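Local coordinates for methyltransferase-like protein 5 (Pyrococcus horikoshii, PDB 1WY7) that probably acts as an S-adenosylmethionine-dependent methyltransferase, possibly on RNA, and is held here with the reaction by-product S-adenosyl-L-homocysteine, at residues R4-L15 and R29-W40. Sequence-based numbering, arbitrary orientation.
Sequences RKKELAIALSKL and RTPGNAASELLW. With SAH (S-adenosyl-L-homocysteine), chain E.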
loop_
_atom_site.group_PDB
_atom_site.type_symbol
_atom_site.label_atom_id
_atom_site.label_comp_id
_atom_site.label_asym_id
_atom_site.label_seq_id
_atom_site.Cartn_x
_atom_site.Cartn_y
_atom_site.Cartn_z
ATOM N N ARG A 4 -5.804 12.204 8.331
ATOM C CA ARG A 4 -4.411 12.600 8.668
ATOM C C ARG A 4 -4.101 12.269 10.120
ATOM O O ARG A 4 -2.980 12.485 10.587
ATOM C CB ARG A 4 -4.224 14.099 8.448
ATOM C CG ARG A 4 -3.050 14.432 7.564
ATOM C CD ARG A 4 -2.392 15.761 7.925
ATOM N NE ARG A 4 -1.737 15.722 9.233
ATOM C CZ ARG A 4 -2.316 16.068 10.381
ATOM N NH1 ARG A 4 -3.576 16.489 10.396
ATOM N NH2 ARG A 4 -1.637 15.987 11.520
ATOM N N LYS A 5 -5.106 11.748 10.825
ATOM C CA LYS A 5 -4.983 11.386 12.231
ATOM C C LYS A 5 -3.547 11.089 12.622
ATOM O O LYS A 5 -2.977 10.071 12.222
ATOM C CB LYS A 5 -5.836 10.163 12.537
ATOM C CG LYS A 5 -6.287 10.076 13.978
ATOM C CD LYS A 5 -7.380 11.098 14.240
ATOM C CE LYS A 5 -8.112 10.815 15.535
ATOM N NZ LYS A 5 -9.380 11.594 15.612
ATOM N N LYS A 6 -2.963 11.999 13.391
ATOM C CA LYS A 6 -1.597 11.841 13.867
ATOM C C LYS A 6 -1.530 10.694 14.878
ATOM O O LYS A 6 -0.465 10.110 15.087
ATOM C CB LYS A 6 -1.085 13.138 14.505
ATOM C CG LYS A 6 0.306 12.991 15.116
ATOM C CD LYS A 6 0.892 14.311 15.606
ATOM C CE LYS A 6 1.367 15.190 14.448
ATOM N NZ LYS A 6 2.039 16.445 14.924
ATOM N N GLU A 7 -2.661 10.374 15.507
ATOM C CA GLU A 7 -2.706 9.270 16.466
ATOM C C GLU A 7 -2.452 7.963 15.720
ATOM O O GLU A 7 -1.718 7.090 16.189
ATOM C CB GLU A 7 -4.074 9.185 17.155
ATOM C CG GLU A 7 -4.220 10.074 18.377
ATOM C CD GLU A 7 -5.377 11.048 18.252
ATOM O OE1 GLU A 7 -5.461 11.735 17.208
ATOM O OE2 GLU A 7 -6.193 11.133 19.199
ATOM N N LEU A 8 -3.074 7.841 14.550
ATOM C CA LEU A 8 -2.928 6.653 13.726
ATOM C C LEU A 8 -1.473 6.520 13.272
ATOM O O LEU A 8 -0.884 5.435 13.337
ATOM C CB LEU A 8 -3.874 6.736 12.520
ATOM C CG LEU A 8 -3.865 5.595 11.489
ATOM C CD1 LEU A 8 -4.092 4.258 12.169
ATOM C CD2 LEU A 8 -4.957 5.848 10.468
ATOM N N ALA A 9 -0.893 7.633 12.832
ATOM C CA ALA A 9 0.492 7.637 12.374
ATOM C C ALA A 9 1.409 7.157 13.489
ATOM O O ALA A 9 2.319 6.360 13.257
ATOM C CB ALA A 9 0.893 9.038 11.921
ATOM N N ILE A 10 1.159 7.648 14.700
ATOM C CA ILE A 10 1.951 7.279 15.873
ATOM C C ILE A 10 1.845 5.784 16.145
ATOM O O ILE A 10 2.844 5.092 16.364
ATOM C CB ILE A 10 1.450 8.053 17.128
ATOM C CG1 ILE A 10 1.822 9.533 17.006
ATOM C CG2 ILE A 10 2.029 7.448 18.403
ATOM C CD1 ILE A 10 1.274 10.402 18.144
ATOM N N ALA A 11 0.619 5.290 16.147
ATOM C CA ALA A 11 0.391 3.878 16.395
ATOM C C ALA A 11 1.027 3.008 15.303
ATOM O O ALA A 11 1.571 1.932 15.593
ATOM C CB ALA A 11 -1.102 3.598 16.492
ATOM N N LEU A 12 0.970 3.472 14.056
ATOM C CA LEU A 12 1.549 2.716 12.946
ATOM C C LEU A 12 3.069 2.664 13.034
ATOM O O LEU A 12 3.675 1.675 12.636
ATOM C CB LEU A 12 1.133 3.318 11.590
ATOM C CG LEU A 12 -0.353 3.193 11.247
ATOM C CD1 LEU A 12 -0.636 3.829 9.909
ATOM C CD2 LEU A 12 -0.753 1.723 11.258
ATOM N N SER A 13 3.677 3.720 13.571
ATOM C CA SER A 13 5.134 3.789 13.690
ATOM C C SER A 13 5.693 2.828 14.733
ATOM O O SER A 13 6.898 2.565 14.763
ATOM C CB SER A 13 5.565 5.212 14.041
ATOM O OG SER A 13 5.125 5.559 15.346
ATOM N N LYS A 14 4.821 2.301 15.583
ATOM C CA LYS A 14 5.240 1.372 16.624
ATOM C C LYS A 14 5.397 -0.072 16.160
ATOM O O LYS A 14 5.911 -0.908 16.903
ATOM C CB LYS A 14 4.261 1.429 17.793
ATOM C CG LYS A 14 4.321 2.748 18.538
ATOM C CD LYS A 14 3.249 2.838 19.600
ATOM C CE LYS A 14 3.395 4.128 20.388
ATOM N NZ LYS A 14 2.353 4.225 21.447
ATOM N N LEU A 15 4.963 -0.365 14.937
ATOM C CA LEU A 15 5.077 -1.715 14.381
ATOM C C LEU A 15 6.526 -2.054 14.050
ATOM O O LEU A 15 7.332 -1.170 13.767
ATOM C CB LEU A 15 4.239 -1.849 13.102
ATOM C CG LEU A 15 2.711 -1.741 13.203
ATOM C CD1 LEU A 15 2.082 -1.980 11.827
ATOM C CD2 LEU A 15 2.192 -2.773 14.190
ATOM N N ARG A 29 9.394 0.017 5.309
ATOM C CA ARG A 29 8.049 0.100 5.867
ATOM C C ARG A 29 7.395 1.413 5.444
ATOM O O ARG A 29 8.069 2.440 5.353
ATOM C CB ARG A 29 8.121 0.041 7.392
ATOM C CG ARG A 29 8.978 1.161 7.974
ATOM C CD ARG A 29 8.940 1.152 9.476
ATOM N NE ARG A 29 7.566 1.176 9.959
ATOM C CZ ARG A 29 7.230 1.141 11.244
ATOM N NH1 ARG A 29 5.954 1.160 11.595
ATOM N NH2 ARG A 29 8.172 1.096 12.177
ATOM N N THR A 30 6.091 1.389 5.183
ATOM C CA THR A 30 5.407 2.619 4.786
ATOM C C THR A 30 5.457 3.583 5.968
ATOM O O THR A 30 4.977 3.259 7.050
ATOM C CB THR A 30 3.919 2.384 4.432
ATOM O OG1 THR A 30 3.807 1.361 3.430
ATOM C CG2 THR A 30 3.302 3.671 3.890
ATOM N N PRO A 31 6.051 4.771 5.781
ATOM C CA PRO A 31 6.133 5.740 6.880
ATOM C C PRO A 31 4.744 6.040 7.460
ATOM O O PRO A 31 3.757 6.138 6.726
ATOM C CB PRO A 31 6.782 6.954 6.215
ATOM C CG PRO A 31 7.688 6.317 5.198
ATOM C CD PRO A 31 6.775 5.260 4.594
ATOM N N GLY A 32 4.675 6.177 8.778
ATOM C CA GLY A 32 3.403 6.436 9.437
ATOM C C GLY A 32 2.577 7.593 8.901
ATOM O O GLY A 32 1.364 7.498 8.783
ATOM N N ASN A 33 3.225 8.697 8.569
ATOM C CA ASN A 33 2.487 9.849 8.069
ATOM C C ASN A 33 1.802 9.565 6.736
ATOM O O ASN A 33 0.603 9.803 6.587
ATOM C CB ASN A 33 3.406 11.072 7.952
ATOM C CG ASN A 33 4.358 10.995 6.767
ATOM O OD1 ASN A 33 5.111 10.024 6.609
ATOM N ND2 ASN A 33 4.336 12.036 5.928
ATOM N N ALA A 34 2.553 9.048 5.770
ATOM C CA ALA A 34 1.982 8.741 4.463
ATOM C C ALA A 34 0.904 7.672 4.615
ATOM O O ALA A 34 -0.179 7.783 4.030
ATOM C CB ALA A 34 3.077 8.259 3.499
ATOM N N ALA A 35 1.203 6.642 5.406
ATOM C CA ALA A 35 0.254 5.559 5.644
ATOM C C ALA A 35 -1.049 6.106 6.222
ATOM O O ALA A 35 -2.143 5.713 5.796
ATOM C CB ALA A 35 0.856 4.552 6.598
ATOM N N SER A 36 -0.919 6.997 7.207
ATOM C CA SER A 36 -2.062 7.649 7.857
ATOM C C SER A 36 -2.891 8.417 6.845
ATOM O O SER A 36 -4.109 8.339 6.863
ATOM C CB SER A 36 -1.608 8.663 8.919
ATOM O OG SER A 36 -0.999 8.003 10.001
ATOM N N GLU A 37 -2.230 9.186 5.985
ATOM C CA GLU A 37 -2.919 9.966 4.961
ATOM C C GLU A 37 -3.743 9.079 4.039
ATOM O O GLU A 37 -4.930 9.319 3.812
ATOM C CB GLU A 37 -1.918 10.733 4.098
ATOM C CG GLU A 37 -1.290 11.951 4.758
ATOM C CD GLU A 37 -2.238 13.153 4.857
ATOM O OE1 GLU A 37 -1.756 14.235 5.247
ATOM O OE2 GLU A 37 -3.449 13.035 4.552
ATOM N N LEU A 38 -3.103 8.051 3.500
ATOM C CA LEU A 38 -3.787 7.164 2.575
ATOM C C LEU A 38 -4.989 6.504 3.236
ATOM O O LEU A 38 -6.078 6.501 2.668
ATOM C CB LEU A 38 -2.808 6.101 2.036
ATOM C CG LEU A 38 -3.359 5.025 1.081
ATOM C CD1 LEU A 38 -2.211 4.356 0.318
ATOM C CD2 LEU A 38 -4.163 3.988 1.875
ATOM N N LEU A 39 -4.781 5.954 4.434
ATOM C CA LEU A 39 -5.836 5.259 5.171
ATOM C C LEU A 39 -6.979 6.155 5.632
ATOM O O LEU A 39 -8.145 5.775 5.545
ATOM C CB LEU A 39 -5.234 4.531 6.378
ATOM C CG LEU A 39 -4.388 3.294 6.066
ATOM C CD1 LEU A 39 -3.561 2.916 7.275
ATOM C CD2 LEU A 39 -5.299 2.147 5.662
ATOM N N TRP A 40 -6.648 7.341 6.129
ATOM C CA TRP A 40 -7.687 8.248 6.589
ATOM C C TRP A 40 -8.546 8.670 5.413
ATOM O O TRP A 40 -9.762 8.729 5.520
ATOM C CB TRP A 40 -7.087 9.481 7.253
ATOM C CG TRP A 40 -8.085 10.121 8.130
ATOM C CD1 TRP A 40 -8.813 11.247 7.870
ATOM C CD2 TRP A 40 -8.556 9.614 9.383
ATOM N NE1 TRP A 40 -9.716 11.469 8.885
ATOM C CE2 TRP A 40 -9.580 10.481 9.827
ATOM C CE3 TRP A 40 -8.214 8.506 10.173
ATOM C CZ2 TRP A 40 -10.267 10.276 11.025
ATOM C CZ3 TRP A 40 -8.893 8.298 11.365
ATOM C CH2 TRP A 40 -9.911 9.182 11.780
HETATM N N SAH E . 6.250 -2.218 4.741
HETATM C CA SAH E . 5.395 -1.557 3.733
HETATM C CB SAH E . 5.641 -2.264 2.391
HETATM C CG SAH E . 6.757 -1.529 1.739
HETATM S SD SAH E . 7.481 -1.998 0.156
HETATM C C SAH E . 3.982 -1.622 4.249
HETATM O O SAH E . 3.807 -1.802 5.494
HETATM O OXT SAH E . 3.089 -1.493 3.347
HETATM C "C5'" SAH E . 6.326 -3.098 -0.635
HETATM C "C4'" SAH E . 6.592 -4.612 -0.622
HETATM O "O4'" SAH E . 6.472 -5.126 -1.972
HETATM C "C3'" SAH E . 8.003 -5.059 -0.233
HETATM O "O3'" SAH E . 7.848 -5.536 1.119
HETATM C "C2'" SAH E . 8.349 -6.238 -1.157
HETATM O "O2'" SAH E . 8.893 -7.436 -0.651
HETATM C "C1'" SAH E . 7.057 -6.407 -1.974
HETATM N N9 SAH E . 7.264 -6.823 -3.354
HETATM C C8 SAH E . 8.230 -6.452 -4.273
HETATM N N7 SAH E . 8.095 -7.021 -5.444
HETATM C C5 SAH E . 6.968 -7.824 -5.303
HETATM C C6 SAH E . 6.269 -8.691 -6.186
HETATM N N6 SAH E . 6.661 -8.877 -7.466
HETATM N N1 SAH E . 5.159 -9.368 -5.740
HETATM C C2 SAH E . 4.762 -9.172 -4.461
HETATM N N3 SAH E . 5.336 -8.376 -3.529
HETATM C C4 SAH E . 6.447 -7.716 -4.016
HETATM O O HOH W 1 5.121 3.256 10.012
#
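Arg29 reaches from the cofactor pocket of this seven-stranded Rossmann-like methyltransferase fold to the backbone carbonyls of Leu12, Ser13 and Leu15. Arg29 NH2 donates to Ser13 O at 3.2 Å, a bent bond (N-H...O 137°) that arrives above the carbonyl plane rather than on a lone pair. Leu12 O lies at the guanidinium edge, in its plane, 2.6 Å from Arg29 NH1, and Leu15 O is 2.9 Å from Arg29 NH2. With CG between the backbone N and the carbonyl carbon, a bend at chi3 (-53°) turns the guanidinium of Arg29 into this cluster. Water 1 donates to Thr30 O and, weakly, to Leu12 O, linking the two segments; Thr30 OG1 is hydrogen-bonded to Asn119. Ser13 OG donates to Ile10 O (2.5 Å), and Ser36 OG, less surely placed, to Gly32 O.

Beyond this polar end, helices 6-13 and 32-40 cross at 129°, their axes 8.0 Å apart at closest. Leu12 enters as a knob among Gly32, Ala35, Ser36 and Leu39, with Leu12 CD1 3.7 Å from Ala35 CB. Ala35 in turn packs on Val62, a residue that binds S-adenosyl-L-homocysteine. At the far end, Lys5 CB makes a CH-pi contact over one face of the Trp40 indole, 4.0 Å from the centroid of its six-membered ring.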